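Lysine cyclodeaminase (Streptomyces pristinaespiralis, PDB 5YU3) catalyses the NAD-dependent cyclisation of L-lysine to L-pipecolate with loss of ammonia, and also recognises L-ornithine and L-2,4-diaminobutyrate. Local coordinates at residues I230-A235 / V298-G303; T209-G214 / K240-L245. One frame throughout, in Å; residues are numbered along the deposited sequence.

Contact 1: I230-A235 / V298-G303; sequences INAVGA and VFDSTG. With NA (sodium ion), chain E; NAD (nicotinamide-adenine-dinucleotide), chain F; PRO (proline), chain G.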
loop_
_atom_site.group_PDB
_atom_site.type_symbol
_atom_site.label_atom_id
_atom_site.label_comp_id
_atom_site.label_asym_id
_atom_site.label_seq_id
_atom_site.Cartn_x
_atom_site.Cartn_y
_atom_site.Cartn_z
ATOM N N ILE A 230 22.975 -13.969 -17.250
ATOM C CA ILE A 230 21.928 -14.528 -16.402
ATOM C C ILE A 230 20.996 -13.407 -15.973
ATOM O O ILE A 230 21.456 -12.389 -15.444
ATOM C CB ILE A 230 22.495 -15.226 -15.155
ATOM C CG1 ILE A 230 23.539 -16.279 -15.535
ATOM C CG2 ILE A 230 21.341 -15.845 -14.332
ATOM C CD1 ILE A 230 24.204 -16.931 -14.315
ATOM N N ASN A 231 19.689 -13.600 -16.181
ATOM C CA ASN A 231 18.676 -12.775 -15.525
ATOM C C ASN A 231 18.258 -13.507 -14.258
ATOM O O ASN A 231 17.613 -14.559 -14.325
ATOM C CB ASN A 231 17.472 -12.522 -16.440
ATOM C CG ASN A 231 17.869 -11.951 -17.779
ATOM O OD1 ASN A 231 18.315 -10.807 -17.880
ATOM N ND2 ASN A 231 17.709 -12.755 -18.831
ATOM N N ALA A 232 18.664 -12.980 -13.102
ATOM C CA ALA A 232 18.318 -13.569 -11.812
ATOM C C ALA A 232 17.019 -12.914 -11.351
ATOM O O ALA A 232 17.012 -11.776 -10.880
ATOM C CB ALA A 232 19.455 -13.371 -10.815
ATOM N N VAL A 233 15.900 -13.618 -11.528
ATOM C CA VAL A 233 14.591 -12.969 -11.446
ATOM C C VAL A 233 13.913 -13.320 -10.130
ATOM O O VAL A 233 13.152 -12.511 -9.580
ATOM C CB VAL A 233 13.709 -13.367 -12.647
ATOM C CG1 VAL A 233 12.284 -12.821 -12.491
ATOM C CG2 VAL A 233 14.338 -12.859 -13.935
ATOM N N GLY A 234 14.176 -14.528 -9.622
ATOM C CA GLY A 234 13.595 -14.963 -8.364
ATOM C C GLY A 234 13.889 -13.971 -7.254
ATOM O O GLY A 234 15.007 -13.465 -7.163
ATOM N N ALA A 235 12.884 -13.656 -6.439
ATOM C CA ALA A 235 12.979 -12.601 -5.432
ATOM C C ALA A 235 11.709 -12.602 -4.604
ATOM O O ALA A 235 10.616 -12.519 -5.169
ATOM C CB ALA A 235 13.162 -11.213 -6.063
ATOM N N VAL A 298 25.377 -10.748 -14.848
ATOM C CA VAL A 298 24.162 -11.072 -14.111
ATOM C C VAL A 298 23.335 -9.803 -13.995
ATOM O O VAL A 298 23.850 -8.766 -13.563
ATOM C CB VAL A 298 24.456 -11.627 -12.707
ATOM C CG1 VAL A 298 23.155 -11.723 -11.899
ATOM C CG2 VAL A 298 25.146 -12.979 -12.803
ATOM N N PHE A 299 22.064 -9.889 -14.383
ATOM C CA PHE A 299 21.076 -8.846 -14.112
ATOM C C PHE A 299 20.309 -9.306 -12.882
ATOM O O PHE A 299 19.589 -10.312 -12.933
ATOM C CB PHE A 299 20.149 -8.633 -15.312
ATOM C CG PHE A 299 18.893 -7.826 -15.004
ATOM C CD1 PHE A 299 18.954 -6.663 -14.242
ATOM C CD2 PHE A 299 17.659 -8.227 -15.509
ATOM C CE1 PHE A 299 17.801 -5.911 -13.967
ATOM C CE2 PHE A 299 16.500 -7.483 -15.258
ATOM C CZ PHE A 299 16.569 -6.317 -14.475
ATOM N N ASP A 300 20.508 -8.599 -11.771
ATOM C CA ASP A 300 19.841 -8.898 -10.507
ATOM C C ASP A 300 18.505 -8.167 -10.492
ATOM O O ASP A 300 18.448 -6.962 -10.233
ATOM C CB ASP A 300 20.715 -8.478 -9.330
ATOM C CG ASP A 300 20.216 -9.034 -8.013
ATOM O OD1 ASP A 300 19.331 -9.920 -8.032
ATOM O OD2 ASP A 300 20.731 -8.608 -6.950
ATOM N N SER A 301 17.428 -8.904 -10.776
ATOM C CA SER A 301 16.091 -8.346 -10.939
ATOM C C SER A 301 15.295 -8.575 -9.661
ATOM O O SER A 301 15.186 -9.713 -9.180
ATOM C CB SER A 301 15.382 -8.984 -12.139
ATOM O OG SER A 301 14.084 -8.433 -12.336
ATOM N N THR A 302 14.758 -7.493 -9.101
ATOM C CA THR A 302 13.857 -7.572 -7.963
ATOM C C THR A 302 12.481 -7.005 -8.256
ATOM O O THR A 302 11.532 -7.338 -7.533
ATOM C CB THR A 302 14.440 -6.829 -6.746
ATOM O OG1 THR A 302 14.578 -5.434 -7.057
ATOM C CG2 THR A 302 15.803 -7.414 -6.379
ATOM N N GLY A 303 12.349 -6.187 -9.303
ATOM C CA GLY A 303 11.097 -5.528 -9.639
ATOM C C GLY A 303 10.943 -4.250 -8.841
ATOM O O GLY A 303 11.244 -4.227 -7.645
HETATM NA NA NA E . 16.960 -11.423 -8.062
HETATM P PA NAD F . 5.614 -19.941 -9.899
HETATM O O1A NAD F . 5.167 -20.594 -8.629
HETATM O O2A NAD F . 4.649 -19.808 -11.061
HETATM O O5B NAD F . 6.868 -20.771 -10.474
HETATM C C5B NAD F . 8.013 -21.002 -9.645
HETATM C C4B NAD F . 8.590 -22.343 -10.074
HETATM O O4B NAD F . 9.838 -22.553 -9.408
HETATM C C3B NAD F . 7.687 -23.508 -9.660
HETATM O O3B NAD F . 7.282 -24.260 -10.826
HETATM C C2B NAD F . 8.563 -24.342 -8.740
HETATM O O2B NAD F . 8.366 -25.747 -8.866
HETATM C C1B NAD F . 9.950 -23.957 -9.205
HETATM N N9A NAD F . 11.059 -24.205 -8.260
HETATM C C8A NAD F . 11.060 -24.093 -6.911
HETATM N N7A NAD F . 12.302 -24.390 -6.411
HETATM C C5A NAD F . 13.096 -24.688 -7.467
HETATM C C6A NAD F . 14.499 -25.091 -7.682
HETATM N N6A NAD F . 15.349 -25.231 -6.638
HETATM N N1A NAD F . 14.909 -25.285 -8.956
HETATM C C2A NAD F . 14.100 -25.154 -10.024
HETATM N N3A NAD F . 12.807 -24.807 -9.905
HETATM C C4A NAD F . 12.270 -24.563 -8.678
HETATM O O3 NAD F . 6.178 -18.470 -9.503
HETATM P PN NAD F . 6.603 -17.292 -10.498
HETATM O O1N NAD F . 7.221 -17.904 -11.734
HETATM O O2N NAD F . 5.431 -16.341 -10.622
HETATM O O5D NAD F . 7.728 -16.516 -9.641
HETATM C C5D NAD F . 9.035 -17.076 -9.497
HETATM C C4D NAD F . 9.910 -16.091 -8.723
HETATM O O4D NAD F . 9.967 -14.843 -9.413
HETATM C C3D NAD F . 9.340 -15.781 -7.349
HETATM O O3D NAD F . 10.435 -15.628 -6.419
HETATM C C2D NAD F . 8.690 -14.429 -7.541
HETATM O O2D NAD F . 8.514 -13.709 -6.313
HETATM C C1D NAD F . 9.691 -13.793 -8.483
HETATM N N1N NAD F . 9.212 -12.618 -9.200
HETATM C C2N NAD F . 10.103 -11.659 -9.487
HETATM C C3N NAD F . 9.722 -10.509 -10.164
HETATM C C7N NAD F . 10.757 -9.479 -10.474
HETATM O O7N NAD F . 10.424 -8.374 -10.853
HETATM N N7N NAD F . 12.051 -9.826 -10.367
HETATM C C4N NAD F . 8.398 -10.361 -10.589
HETATM C C5N NAD F . 7.505 -11.391 -10.301
HETATM C C6N NAD F . 7.934 -12.524 -9.608
HETATM N N PRO G . 8.707 -9.123 -6.567
HETATM C CA PRO G . 7.346 -9.084 -7.324
HETATM C C PRO G . 7.147 -7.703 -8.008
HETATM O O PRO G . 5.968 -7.479 -8.335
HETATM C CB PRO G . 6.493 -9.327 -6.402
HETATM C CG PRO G . 7.255 -10.398 -5.463
HETATM C CD PRO G . 8.507 -10.365 -5.795
HETATM O OXT PRO G . 8.095 -6.879 -8.268
#

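Contact 2: T209-G214 / K240-L245; sequences TSVAVG and KTELPL. With NAD (nicotinamide-adenine-dinucleotide), chain F.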
loop_
_atom_site.group_PDB
_atom_site.type_symbol
_atom_site.label_atom_id
_atom_site.label_comp_id
_atom_site.label_asym_id
_atom_site.label_seq_id
_atom_site.Cartn_x
_atom_site.Cartn_y
_atom_site.Cartn_z
ATOM N N THR A 209 12.471 -19.056 -9.762
ATOM C CA THR A 209 11.997 -20.178 -8.974
ATOM C C THR A 209 11.328 -19.691 -7.701
ATOM O O THR A 209 11.571 -18.573 -7.236
ATOM C CB THR A 209 13.152 -21.105 -8.562
ATOM O OG1 THR A 209 13.884 -20.471 -7.500
ATOM C CG2 THR A 209 14.082 -21.358 -9.739
ATOM N N SER A 210 10.526 -20.573 -7.109
ATOM C CA SER A 210 10.003 -20.376 -5.760
ATOM C C SER A 210 10.846 -21.126 -4.729
ATOM O O SER A 210 10.316 -21.668 -3.755
ATOM C CB SER A 210 8.542 -20.811 -5.689
ATOM O OG SER A 210 8.389 -22.115 -6.230
ATOM N N VAL A 211 12.166 -21.175 -4.940
ATOM C CA VAL A 211 13.053 -21.847 -3.989
ATOM C C VAL A 211 12.938 -21.164 -2.634
ATOM O O VAL A 211 12.786 -19.938 -2.541
ATOM C CB VAL A 211 14.508 -21.847 -4.495
ATOM C CG1 VAL A 211 15.095 -20.446 -4.504
ATOM C CG2 VAL A 211 15.386 -22.792 -3.648
ATOM N N ALA A 212 12.996 -21.961 -1.574
ATOM C CA ALA A 212 12.839 -21.437 -0.228
ATOM C C ALA A 212 14.110 -20.724 0.242
ATOM O O ALA A 212 15.195 -20.877 -0.327
ATOM C CB ALA A 212 12.479 -22.561 0.746
ATOM N N VAL A 213 13.947 -19.926 1.300
ATOM C CA VAL A 213 15.074 -19.254 1.934
ATOM C C VAL A 213 16.130 -20.284 2.302
ATOM O O VAL A 213 15.830 -21.309 2.926
ATOM C CB VAL A 213 14.596 -18.474 3.174
ATOM C CG1 VAL A 213 15.786 -18.086 4.070
ATOM C CG2 VAL A 213 13.804 -17.246 2.758
ATOM N N GLY A 214 17.374 -20.019 1.901
ATOM C CA GLY A 214 18.496 -20.850 2.286
ATOM C C GLY A 214 18.677 -22.125 1.493
ATOM O O GLY A 214 19.587 -22.903 1.810
ATOM N N LYS A 240 16.457 -15.495 0.475
ATOM C CA LYS A 240 16.230 -16.300 -0.719
ATOM C C LYS A 240 17.182 -15.822 -1.801
ATOM O O LYS A 240 17.184 -14.637 -2.148
ATOM C CB LYS A 240 14.780 -16.183 -1.195
ATOM C CG LYS A 240 14.477 -16.960 -2.484
ATOM C CD LYS A 240 14.108 -16.035 -3.642
ATOM C CE LYS A 240 13.640 -16.840 -4.870
ATOM N NZ LYS A 240 12.407 -17.649 -4.572
ATOM N N THR A 241 18.011 -16.735 -2.306
ATOM C CA THR A 241 18.874 -16.467 -3.444
ATOM C C THR A 241 18.816 -17.658 -4.387
ATOM O O THR A 241 18.372 -18.752 -4.016
ATOM C CB THR A 241 20.330 -16.226 -3.021
ATOM O OG1 THR A 241 20.788 -17.366 -2.283
ATOM C CG2 THR A 241 20.457 -14.967 -2.155
ATOM N N GLU A 242 19.289 -17.441 -5.613
ATOM C CA GLU A 242 19.253 -18.480 -6.631
ATOM C C GLU A 242 20.610 -18.829 -7.213
ATOM O O GLU A 242 20.765 -19.936 -7.738
ATOM C CB GLU A 242 18.324 -18.062 -7.785
ATOM C CG GLU A 242 16.871 -17.938 -7.343
ATOM C CD GLU A 242 15.942 -17.534 -8.472
ATOM O OE1 GLU A 242 16.303 -16.637 -9.266
ATOM O OE2 GLU A 242 14.842 -18.121 -8.549
ATOM N N LEU A 243 21.595 -17.926 -7.147
ATOM C CA LEU A 243 22.833 -18.192 -7.862
ATOM C C LEU A 243 23.962 -18.551 -6.895
ATOM O O LEU A 243 23.949 -18.155 -5.724
ATOM C CB LEU A 243 23.278 -16.991 -8.705
ATOM C CG LEU A 243 22.332 -16.516 -9.808
ATOM C CD1 LEU A 243 22.959 -15.365 -10.598
ATOM C CD2 LEU A 243 22.004 -17.678 -10.736
ATOM N N PRO A 244 24.960 -19.290 -7.359
ATOM C CA PRO A 244 26.082 -19.629 -6.479
ATOM C C PRO A 244 27.009 -18.440 -6.294
ATOM O O PRO A 244 27.271 -17.680 -7.229
ATOM C CB PRO A 244 26.767 -20.784 -7.214
ATOM C CG PRO A 244 26.213 -20.679 -8.717
ATOM C CD PRO A 244 25.118 -19.954 -8.702
ATOM N N LEU A 245 27.495 -18.273 -5.061
ATOM C CA LEU A 245 28.355 -17.133 -4.752
ATOM C C LEU A 245 29.554 -17.068 -5.689
ATOM O O LEU A 245 29.920 -15.988 -6.174
ATOM C CB LEU A 245 28.827 -17.211 -3.295
ATOM C CG LEU A 245 29.803 -16.109 -2.872
ATOM C CD1 LEU A 245 29.158 -14.724 -2.995
ATOM C CD2 LEU A 245 30.329 -16.359 -1.453
HETATM P PA NAD F . 5.614 -19.941 -9.899
HETATM O O1A NAD F . 5.167 -20.594 -8.629
HETATM O O2A NAD F . 4.649 -19.808 -11.061
HETATM O O5B NAD F . 6.868 -20.771 -10.474
HETATM C C5B NAD F . 8.013 -21.002 -9.645
HETATM C C4B NAD F . 8.590 -22.343 -10.074
HETATM O O4B NAD F . 9.838 -22.553 -9.408
HETATM C C3B NAD F . 7.687 -23.508 -9.660
HETATM O O3B NAD F . 7.282 -24.260 -10.826
HETATM C C2B NAD F . 8.563 -24.342 -8.740
HETATM O O2B NAD F . 8.366 -25.747 -8.866
HETATM C C1B NAD F . 9.950 -23.957 -9.205
HETATM N N9A NAD F . 11.059 -24.205 -8.260
HETATM C C8A NAD F . 11.060 -24.093 -6.911
HETATM N N7A NAD F . 12.302 -24.390 -6.411
HETATM C C5A NAD F . 13.096 -24.688 -7.467
HETATM C C6A NAD F . 14.499 -25.091 -7.682
HETATM N N6A NAD F . 15.349 -25.231 -6.638
HETATM N N1A NAD F . 14.909 -25.285 -8.956
HETATM C C2A NAD F . 14.100 -25.154 -10.024
HETATM N N3A NAD F . 12.807 -24.807 -9.905
HETATM C C4A NAD F . 12.270 -24.563 -8.678
HETATM O O3 NAD F . 6.178 -18.470 -9.503
HETATM P PN NAD F . 6.603 -17.292 -10.498
HETATM O O1N NAD F . 7.221 -17.904 -11.734
HETATM O O2N NAD F . 5.431 -16.341 -10.622
HETATM O O5D NAD F . 7.728 -16.516 -9.641
HETATM C C5D NAD F . 9.035 -17.076 -9.497
HETATM C C4D NAD F . 9.910 -16.091 -8.723
HETATM O O4D NAD F . 9.967 -14.843 -9.413
HETATM C C3D NAD F . 9.340 -15.781 -7.349
HETATM O O3D NAD F . 10.435 -15.628 -6.419
HETATM C C2D NAD F . 8.690 -14.429 -7.541
HETATM O O2D NAD F . 8.514 -13.709 -6.313
HETATM C C1D NAD F . 9.691 -13.793 -8.483
HETATM N N1N NAD F . 9.212 -12.618 -9.200
HETATM C C2N NAD F . 10.103 -11.659 -9.487
HETATM C C3N NAD F . 9.722 -10.509 -10.164
HETATM C C7N NAD F . 10.757 -9.479 -10.474
HETATM O O7N NAD F . 10.424 -8.374 -10.853
HETATM N N7N NAD F . 12.051 -9.826 -10.367
HETATM C C4N NAD F . 8.398 -10.361 -10.589
HETATM C C5N NAD F . 7.505 -11.391 -10.301
HETATM C C6N NAD F . 7.934 -12.524 -9.608
HETATM O O HOH W 1 17.323 -19.466 -1.347
#

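Contact 1: I230-A235 / V298-G303
The backbone oxygen of A232 is gripped twice: S301 N donates to A232 O at 2.9 Å, 19° off the carbonyl plane, and the sodium ion binds the same A232 O at 2.8 Å. S301 O, G234 O and D300 OD1 join it on the metal, so the ends of two neighbouring parallel strands and the loops just beyond them close round one cation. D300 OD1 is 2.8 Å from the sodium ion, and the carboxylate is steadied by the amides of E266 and C267. Upstream the pairing is regular, with F299 N to I230 O and A232 N to F299 O both at 2.8 Å. N231 OD1, which H229 also holds, lies in the plane of the F299 ring at its edge, 3.6 Å from CD2 of F299; amide and ring planes stand 82° apart. Past the strands, V233 O and S301 OG both accept from N7N of NAD, the shorter bond being V233 O to N7N at 3.0 Å, which fixes the turn of the carboxamide. T302 O, held by R49, also takes a weak bond from N of the bound proline. Strands 229-232 and 297-300 lie between strands 204-207 and 252-255 of the parallel sheet, and helix 115-133 packs on N231, V233 and F299.

Contact 2: T209-G214 / K240-L245
Two irregular loops pass close by at V213 and K240, whose CA atoms are 4.1 Å apart, each following a parallel strand (204-207 and 229-232) of the Rossmann-type domain that holds NAD. T209 forms an ST turn, its OG1 accepting from V211 N at 3.2 Å. That hydroxyl sits between the backbone N and the carbonyl carbon (chi1 75°), a rotation that also lets T209 OG1 donate to E242 OE2 at 2.7 Å, on the anti lone pair of the carboxylate. The amide of the same threonine, T209 N, reaches E242 OE2 almost along the C-O bond, at 2.8 Å. One oxygen of the glutamate thus takes two donors from one residue, while its other oxygen, OE1, is bound by T207 OG1 and weakly by G234 N; this many donors would be expected to favour the charged form.

K240 sends its chain across V211, bending at chi2 (-115°) and chi4 (62°) to bring its ammonium to the carbonyls of T209 and V211. NZ gives to T209 O at 2.9 Å from above the carbonyl plane, but meets V211 O in the plane, on a lone pair. D236 supplies the salt-bridge partner, and NZ makes a further, weak bond to O3D of the nicotinamide ribose. The adenosine half meets the other loop: S210 N donates to O4B, and the side chains of T209 and V211 pack near the adenine. V211 CG1 also lies against the backbone of T241 and the CG of E242. At the outer end one water joins the loops, donating to A212 O at 2.7 Å and accepting from T241 N at 3.0 Å.

Along the chain the segments alternate, 209-214, 230-235, 240-245 and then 298-303, so each contact encloses part of the other. Their centres lie about 11 Å apart at one end of the parallel sheet, where strands 204-207, 229-232 and 297-300 run side by side and give way to loops. Contact 1 is the deeper, its centre about 9 Å from the centre of the chain against about 17 Å for contact 2. They meet directly where E242 approaches V233 and where CE of K240 packs on A235. Both line the NAD site: contact 2 lies mainly along the adenosine half, and contact 1 holds the nicotinamide end, beside the bound proline and the sodium ion.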